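Local atomic coordinates of putative esterase (Bacteroides intestinalis DSM 17393, PDB entry 5VOL), a protein that hydrolyses ferulic acid esters, probably those of arabinoxylan, as a calcium-binding carbohydrate esterase of family 1 from a gut bacterium. Residues G105-Y108 with E109-F112; D68-D71 with R72-S76. All coordinates share one frame; numbering follows the deposited sequence.

Contact 1. Residues G105-Y108 with E109-F112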
ATOM      1  N   GLY C 105      15.309  41.507 -10.450  1.00 27.08           N
ATOM      2  CA  GLY C 105      16.037  41.056 -11.625  1.00 28.77           C
ATOM      3  C   GLY C 105      15.552  39.758 -12.275  1.00 32.22           C
ATOM      4  O   GLY C 105      16.113  39.312 -13.280  1.00 28.70           O
ATOM      5  N   TRP C 106      14.499  39.162 -11.719  1.00 29.88           N
ATOM      6  CA  TRP C 106      14.034  37.850 -12.161  1.00 26.92           C
ATOM      7  C   TRP C 106      12.597  37.639 -11.672  1.00 25.95           C
ATOM      8  O   TRP C 106      12.361  37.062 -10.613  1.00 26.41           O
ATOM      9  CB  TRP C 106      14.971  36.759 -11.632  1.00 25.39           C
ATOM     10  CG  TRP C 106      14.788  35.394 -12.256  1.00 28.64           C
ATOM     11  CD1 TRP C 106      14.185  34.300 -11.691  1.00 26.72           C
ATOM     12  CD2 TRP C 106      15.215  34.988 -13.558  1.00 26.15           C
ATOM     13  NE1 TRP C 106      14.221  33.236 -12.565  1.00 24.43           N
ATOM     14  CE2 TRP C 106      14.841  33.635 -13.720  1.00 29.22           C
ATOM     15  CE3 TRP C 106      15.874  35.637 -14.607  1.00 28.38           C
ATOM     16  CZ2 TRP C 106      15.114  32.924 -14.883  1.00 28.17           C
ATOM     17  CZ3 TRP C 106      16.147  34.934 -15.757  1.00 29.45           C
ATOM     18  CH2 TRP C 106      15.765  33.592 -15.891  1.00 29.92           C
ATOM     19  N   LYS C 107      11.644  38.140 -12.446  1.00 22.19           N
ATOM     20  CA  LYS C 107      10.260  38.156 -12.035  1.00 24.22           C
ATOM     21  C   LYS C 107       9.599  36.866 -12.537  1.00 23.53           C
ATOM     22  O   LYS C 107       8.822  36.882 -13.490  1.00 20.52           O
ATOM     23  CB  LYS C 107       9.558  39.408 -12.578  1.00 23.38           C
ATOM     24  CG  LYS C 107      10.295  40.710 -12.230  1.00 29.20           C
ATOM     25  CD  LYS C 107       9.373  41.924 -12.235  1.00 30.54           C
ATOM     26  CE  LYS C 107       8.647  42.045 -13.534  1.00 35.78           C
ATOM     27  NZ  LYS C 107       7.402  42.871 -13.420  1.00 40.06           N
ATOM     28  N   TYR C 108       9.949  35.748 -11.908  1.00 24.88           N
ATOM     29  CA  TYR C 108       9.547  34.446 -12.431  1.00 23.96           C
ATOM     30  C   TYR C 108       8.041  34.255 -12.342  1.00 20.54           C
ATOM     31  O   TYR C 108       7.424  33.691 -13.244  1.00 24.83           O
ATOM     32  CB  TYR C 108      10.277  33.308 -11.698  1.00 26.17           C
ATOM     33  CG  TYR C 108      10.164  31.985 -12.423  1.00 22.66           C
ATOM     34  CD1 TYR C 108      11.081  31.623 -13.397  1.00 20.56           C
ATOM     35  CD2 TYR C 108       9.110  31.113 -12.157  1.00 21.38           C
ATOM     36  CE1 TYR C 108      10.975  30.417 -14.068  1.00 22.86           C
ATOM     37  CE2 TYR C 108       8.991  29.909 -12.827  1.00 21.00           C
ATOM     38  CZ  TYR C 108       9.924  29.564 -13.777  1.00 23.19           C
ATOM     39  OH  TYR C 108       9.811  28.366 -14.445  1.00 23.02           O
ATOM     40  N   GLU C 109       7.433  34.737 -11.270  1.00 21.49           N
ATOM     41  CA  GLU C 109       5.998  34.550 -11.109  1.00 22.16           C
ATOM     42  C   GLU C 109       5.242  35.314 -12.200  1.00 28.53           C
ATOM     43  O   GLU C 109       4.245  34.829 -12.763  1.00 24.48           O
ATOM     44  CB  GLU C 109       5.551  35.000  -9.718  1.00 26.98           C
ATOM     45  CG  GLU C 109       4.100  34.639  -9.365  1.00 24.94           C
ATOM     46  CD  GLU C 109       3.814  34.770  -7.881  1.00 26.73           C
ATOM     47  OE1 GLU C 109       4.738  34.518  -7.084  1.00 26.42           O
ATOM     48  OE2 GLU C 109       2.673  35.130  -7.501  1.00 28.06           O
ATOM     49  N   THR C 110       5.726  36.513 -12.518  1.00 24.67           N
ATOM     50  CA  THR C 110       5.088  37.303 -13.556  1.00 23.29           C
ATOM     51  C   THR C 110       5.231  36.577 -14.888  1.00 22.17           C
ATOM     52  O   THR C 110       4.303  36.559 -15.695  1.00 23.37           O
ATOM     53  CB  THR C 110       5.703  38.737 -13.653  1.00 25.78           C
ATOM     54  OG1 THR C 110       5.446  39.443 -12.436  1.00 25.42           O
ATOM     55  CG2 THR C 110       5.098  39.496 -14.812  1.00 23.82           C
ATOM     56  N   PHE C 111       6.391  35.958 -15.103  1.00 21.90           N
ATOM     57  CA  PHE C 111       6.591  35.124 -16.286  1.00 23.80           C
ATOM     58  C   PHE C 111       5.587  33.957 -16.285  1.00 26.52           C
ATOM     59  O   PHE C 111       4.980  33.636 -17.307  1.00 25.59           O
ATOM     60  CB  PHE C 111       8.023  34.580 -16.341  1.00 22.31           C
ATOM     61  CG  PHE C 111       8.140  33.239 -17.035  1.00 25.21           C
ATOM     62  CD1 PHE C 111       8.003  33.139 -18.409  1.00 25.75           C
ATOM     63  CD2 PHE C 111       8.374  32.083 -16.303  1.00 22.79           C
ATOM     64  CE1 PHE C 111       8.104  31.917 -19.045  1.00 26.88           C
ATOM     65  CE2 PHE C 111       8.496  30.861 -16.925  1.00 23.43           C
ATOM     66  CZ  PHE C 111       8.348  30.766 -18.296  1.00 28.69           C
ATOM     67  N   PHE C 112       5.437  33.319 -15.129  1.00 26.40           N
ATOM     68  CA  PHE C 112       4.578  32.132 -15.024  1.00 25.98           C
ATOM     69  C   PHE C 112       3.132  32.464 -15.409  1.00 22.06           C
ATOM     70  O   PHE C 112       2.534  31.805 -16.259  1.00 26.79           O
ATOM     71  CB  PHE C 112       4.628  31.558 -13.606  1.00 25.22           C
ATOM     72  CG  PHE C 112       3.844  30.281 -13.453  1.00 27.08           C
ATOM     73  CD1 PHE C 112       2.492  30.319 -13.144  1.00 25.46           C
ATOM     74  CD2 PHE C 112       4.456  29.052 -13.648  1.00 26.44           C
ATOM     75  CE1 PHE C 112       1.752  29.133 -13.008  1.00 28.23           C
ATOM     76  CE2 PHE C 112       3.733  27.860 -13.523  1.00 29.40           C
ATOM     77  CZ  PHE C 112       2.379  27.904 -13.205  1.00 28.29           C
TER
HETATM   78  O   HOH W   1       4.432  42.092 -12.630  1.00 42.94           O

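Contact 2. Residues D68-D71 with R72-S76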
ATOM      1  N   ASP C  68       5.350   6.945 -17.300  1.00 21.80           N
ATOM      2  CA  ASP C  68       5.052   5.560 -16.927  1.00 21.66           C
ATOM      3  C   ASP C  68       3.993   5.480 -15.841  1.00 20.49           C
ATOM      4  O   ASP C  68       3.157   4.577 -15.858  1.00 22.21           O
ATOM      5  CB  ASP C  68       6.326   4.830 -16.478  1.00 21.87           C
ATOM      6  CG  ASP C  68       7.315   4.667 -17.601  1.00 28.27           C
ATOM      7  OD1 ASP C  68       6.869   4.696 -18.770  1.00 30.99           O
ATOM      8  OD2 ASP C  68       8.529   4.518 -17.333  1.00 28.10           O
ATOM      9  N   VAL C  69       4.042   6.399 -14.882  1.00 19.13           N
ATOM     10  CA  VAL C  69       3.047   6.424 -13.823  1.00 19.67           C
ATOM     11  C   VAL C  69       1.678   6.810 -14.397  1.00 22.53           C
ATOM     12  O   VAL C  69       0.673   6.171 -14.081  1.00 19.66           O
ATOM     13  CB  VAL C  69       3.432   7.396 -12.693  1.00 19.75           C
ATOM     14  CG1 VAL C  69       2.318   7.466 -11.649  1.00 18.26           C
ATOM     15  CG2 VAL C  69       4.748   6.965 -12.036  1.00 19.49           C
ATOM     16  N   MET C  70       1.636   7.836 -15.254  1.00 20.19           N
ATOM     17  CA  MET C  70       0.374   8.201 -15.892  1.00 18.08           C
ATOM     18  C   MET C  70      -0.200   7.072 -16.755  1.00 19.71           C
ATOM     19  O   MET C  70      -1.408   6.833 -16.732  1.00 23.71           O
ATOM     20  CB  MET C  70       0.533   9.469 -16.740  1.00 23.54           C
ATOM     21  CG  MET C  70       0.413  10.765 -15.953  1.00 21.34           C
ATOM     22  SD  MET C  70      -1.251  11.047 -15.307  1.00 21.33           S
ATOM     23  CE  MET C  70      -2.143  11.447 -16.813  1.00 19.99           C
ATOM     24  N   ASP C  71       0.641   6.392 -17.524  1.00 17.78           N
ATOM     25  CA  ASP C  71       0.155   5.314 -18.377  1.00 23.03           C
ATOM     26  C   ASP C  71      -0.523   4.215 -17.546  1.00 24.37           C
ATOM     27  O   ASP C  71      -1.564   3.696 -17.935  1.00 23.17           O
ATOM     28  CB  ASP C  71       1.289   4.720 -19.205  1.00 22.06           C
ATOM     29  CG  ASP C  71       1.738   5.642 -20.339  1.00 26.84           C
ATOM     30  OD1 ASP C  71       1.001   6.599 -20.667  1.00 26.44           O
ATOM     31  OD2 ASP C  71       2.828   5.394 -20.892  1.00 24.60           O
ATOM     32  N   ARG C  72       0.070   3.891 -16.394  1.00 21.93           N
ATOM     33  CA  ARG C  72      -0.541   2.983 -15.425  1.00 19.32           C
ATOM     34  C   ARG C  72      -1.868   3.533 -14.873  1.00 22.76           C
ATOM     35  O   ARG C  72      -2.909   2.863 -14.939  1.00 21.58           O
ATOM     36  CB  ARG C  72       0.446   2.697 -14.274  1.00 19.96           C
ATOM     37  CG  ARG C  72      -0.161   1.936 -13.100  1.00 22.38           C
ATOM     38  CD  ARG C  72      -0.171   0.422 -13.361  1.00 18.20           C
ATOM     39  NE  ARG C  72       1.131  -0.216 -13.154  1.00 21.33           N
ATOM     40  CZ  ARG C  72       1.945  -0.615 -14.127  1.00 21.68           C
ATOM     41  NH1 ARG C  72       3.098  -1.202 -13.828  1.00 19.41           N
ATOM     42  NH2 ARG C  72       1.609  -0.447 -15.400  1.00 17.47           N
ATOM     43  N   LEU C  73      -1.852   4.751 -14.337  1.00 20.33           N
ATOM     44  CA  LEU C  73      -3.020   5.255 -13.634  1.00 18.95           C
ATOM     45  C   LEU C  73      -4.151   5.663 -14.592  1.00 23.04           C
ATOM     46  O   LEU C  73      -5.329   5.597 -14.232  1.00 21.40           O
ATOM     47  CB  LEU C  73      -2.621   6.420 -12.720  1.00 18.98           C
ATOM     48  CG  LEU C  73      -1.669   5.985 -11.593  1.00 21.44           C
ATOM     49  CD1 LEU C  73      -1.297   7.126 -10.665  1.00 21.62           C
ATOM     50  CD2 LEU C  73      -2.252   4.819 -10.788  1.00 21.33           C
ATOM     51  N   VAL C  74      -3.812   6.054 -15.817  1.00 19.97           N
ATOM     52  CA  VAL C  74      -4.856   6.360 -16.792  1.00 19.69           C
ATOM     53  C   VAL C  74      -5.576   5.063 -17.190  1.00 21.48           C
ATOM     54  O   VAL C  74      -6.797   5.038 -17.285  1.00 23.32           O
ATOM     55  CB  VAL C  74      -4.291   7.072 -18.042  1.00 23.41           C
ATOM     56  CG1 VAL C  74      -5.277   6.995 -19.187  1.00 25.34           C
ATOM     57  CG2 VAL C  74      -3.924   8.545 -17.713  1.00 17.96           C
ATOM     58  N   ALA C  75      -4.825   3.987 -17.388  1.00 23.02           N
ATOM     59  CA  ALA C  75      -5.413   2.705 -17.801  1.00 25.40           C
ATOM     60  C   ALA C  75      -6.326   2.095 -16.732  1.00 26.17           C
ATOM     61  O   ALA C  75      -7.288   1.421 -17.064  1.00 28.83           O
ATOM     62  CB  ALA C  75      -4.331   1.727 -18.172  1.00 20.37           C
ATOM     63  N   SER C  76      -6.022   2.335 -15.460  1.00 23.98           N
ATOM     64  CA  SER C  76      -6.833   1.810 -14.363  1.00 23.02           C
ATOM     65  C   SER C  76      -7.996   2.736 -14.010  1.00 27.50           C
ATOM     66  O   SER C  76      -8.857   2.377 -13.213  1.00 24.85           O
ATOM     67  CB  SER C  76      -5.978   1.591 -13.118  1.00 23.55           C
ATOM     68  OG  SER C  76      -5.680   2.834 -12.492  1.00 27.67           O
TER

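Contact 1. Residues G105-Y108 with E109-F112
Thr-110 OG1 is gripped by two partners: the oxygen of water 1 donates to Thr-110 OG1 at 2.8 Å, and Asp-102 OD2 of strand 102-103 makes a second hydrogen bond. The lysine side chain of Lys-107 runs alongside Thr-110, bent at chi3, and Lys-107 NZ donates to water 1 at 3.2 Å, closing a water bridge over the start of the helix. The threonine hydroxyl faces this bridge because OG1 lies beside the backbone N, opposite the carbonyl carbon (chi1 -64°). Lys-107 is the N-cap residue and also the centre of an inverse gamma turn, in which Tyr-108 N makes a weak bond to Trp-106 O. Its carbonyl enters the helix: Phe-111 N donates to Lys-107 O at 3.1 Å, within the carbonyl plane. One residue on, Phe-112 N donates to Tyr-108 O at 2.8 Å, tilted somewhat out of that carbonyl's plane.

Three residues apart, Tyr-108 and Phe-111 lie side by side and form an edge-to-face pair, with centroids 5.0 Å apart and planes at 66°. Phe-111 presents its edge, and CD2 stands 3.8 Å above the middle of the tyrosine ring; in return, Tyr-108 OH lies in plane at the phenylalanine's edge, 3.8 Å from Phe-111 CE2. That hydroxyl is hydrogen-bonded to Asn-88 O. A leucine in place of this tyrosine would probably leave Phe-111 without an aromatic face to meet and Asn-88 O without its hydroxyl mate.

Around this first turn of helix 108-123, Arg-26 of strand 24-32 touches both Tyr-108 and Phe-111, while Phe-112 meets Tyr-48 of strand 46-50 edge-to-face. From helix 140-151, Tyr-148 touches Tyr-108 and Glu-109, and Arg-151 forms a salt bridge with Glu-109 OE2, also hydrogen-bonded to His-152 NE2.

Contact 2. Residues D68-D71 with R72-S76
Arg-72 N donates to Asp-68 O at 3.2 Å, from well above the carbonyl plane (34°), while Arg-72 CB packs 3.5 Å from Val-69 O. Its chain leads the guanidinium off the helix, where NH1 forms a salt bridge with Asp-253 of the second subunit; Asp-68 OD2 pairs in the same way with Arg-63 of that subunit.

Leu-73 N donates to Val-69 O, within the carbonyl plane. The leucine CG stands beside its own backbone N (chi1 -65°), which brings it 3.4 Å from Val-69 O and lays Leu-73 CD1 alongside Val-69 CG1 at 3.8 Å, the two side chains pointing the same way one turn apart. These backbone bonds are the regular i to i+4 pattern of helix 66-76, which belongs to the beta-alpha-beta crossover between the parallel strands 46-50 and 83-87 of the alpha/beta-hydrolase fold. Val-69, on the buried flank, rests on His-258, Tyr-262 and Leu-265 of helix 254-271.

Val-74 N makes the shortest bond, 2.7 Å to Met-70 O, approaching nearly along the C=O axis. Val-74 CG2 touches the same Met-70 O, and Met-70 CE comes to 3.5 Å from that methyl: chi1, chi2 and chi3 of the methionine all bend in the same sense, curling the terminal methyl back across the valine.

Ala-75 N bonds only weakly to Asp-71 O, with Ala-75 CB beside that oxygen at 3.4 Å. Ser-76 N reaches back to Arg-72 O, and its OG is hydrogen-bonded to Glu-78 OE2.

Contact 1 is a helix start, contact 2 a turn within a helix; both lie in one esterase domain, on opposite sides of the chain's centre, their own centres 33 Å apart and their nearest atoms about 17 Å; they share no helix. Contact 1, at the start of helix 108-123, is mostly buried and aromatic: rings face inward to the sheet strands, polar ends find partners within the same chain, and one water bridges its outer flank. Contact 2, in helix 66-76, is only partly buried. There the inner face carries aliphatic and thioether packing, while Asp-68 and Arg-72 form salt bridges with the second subunit, so it joins the assembly, whereas residues 105-112 touch no other subunit.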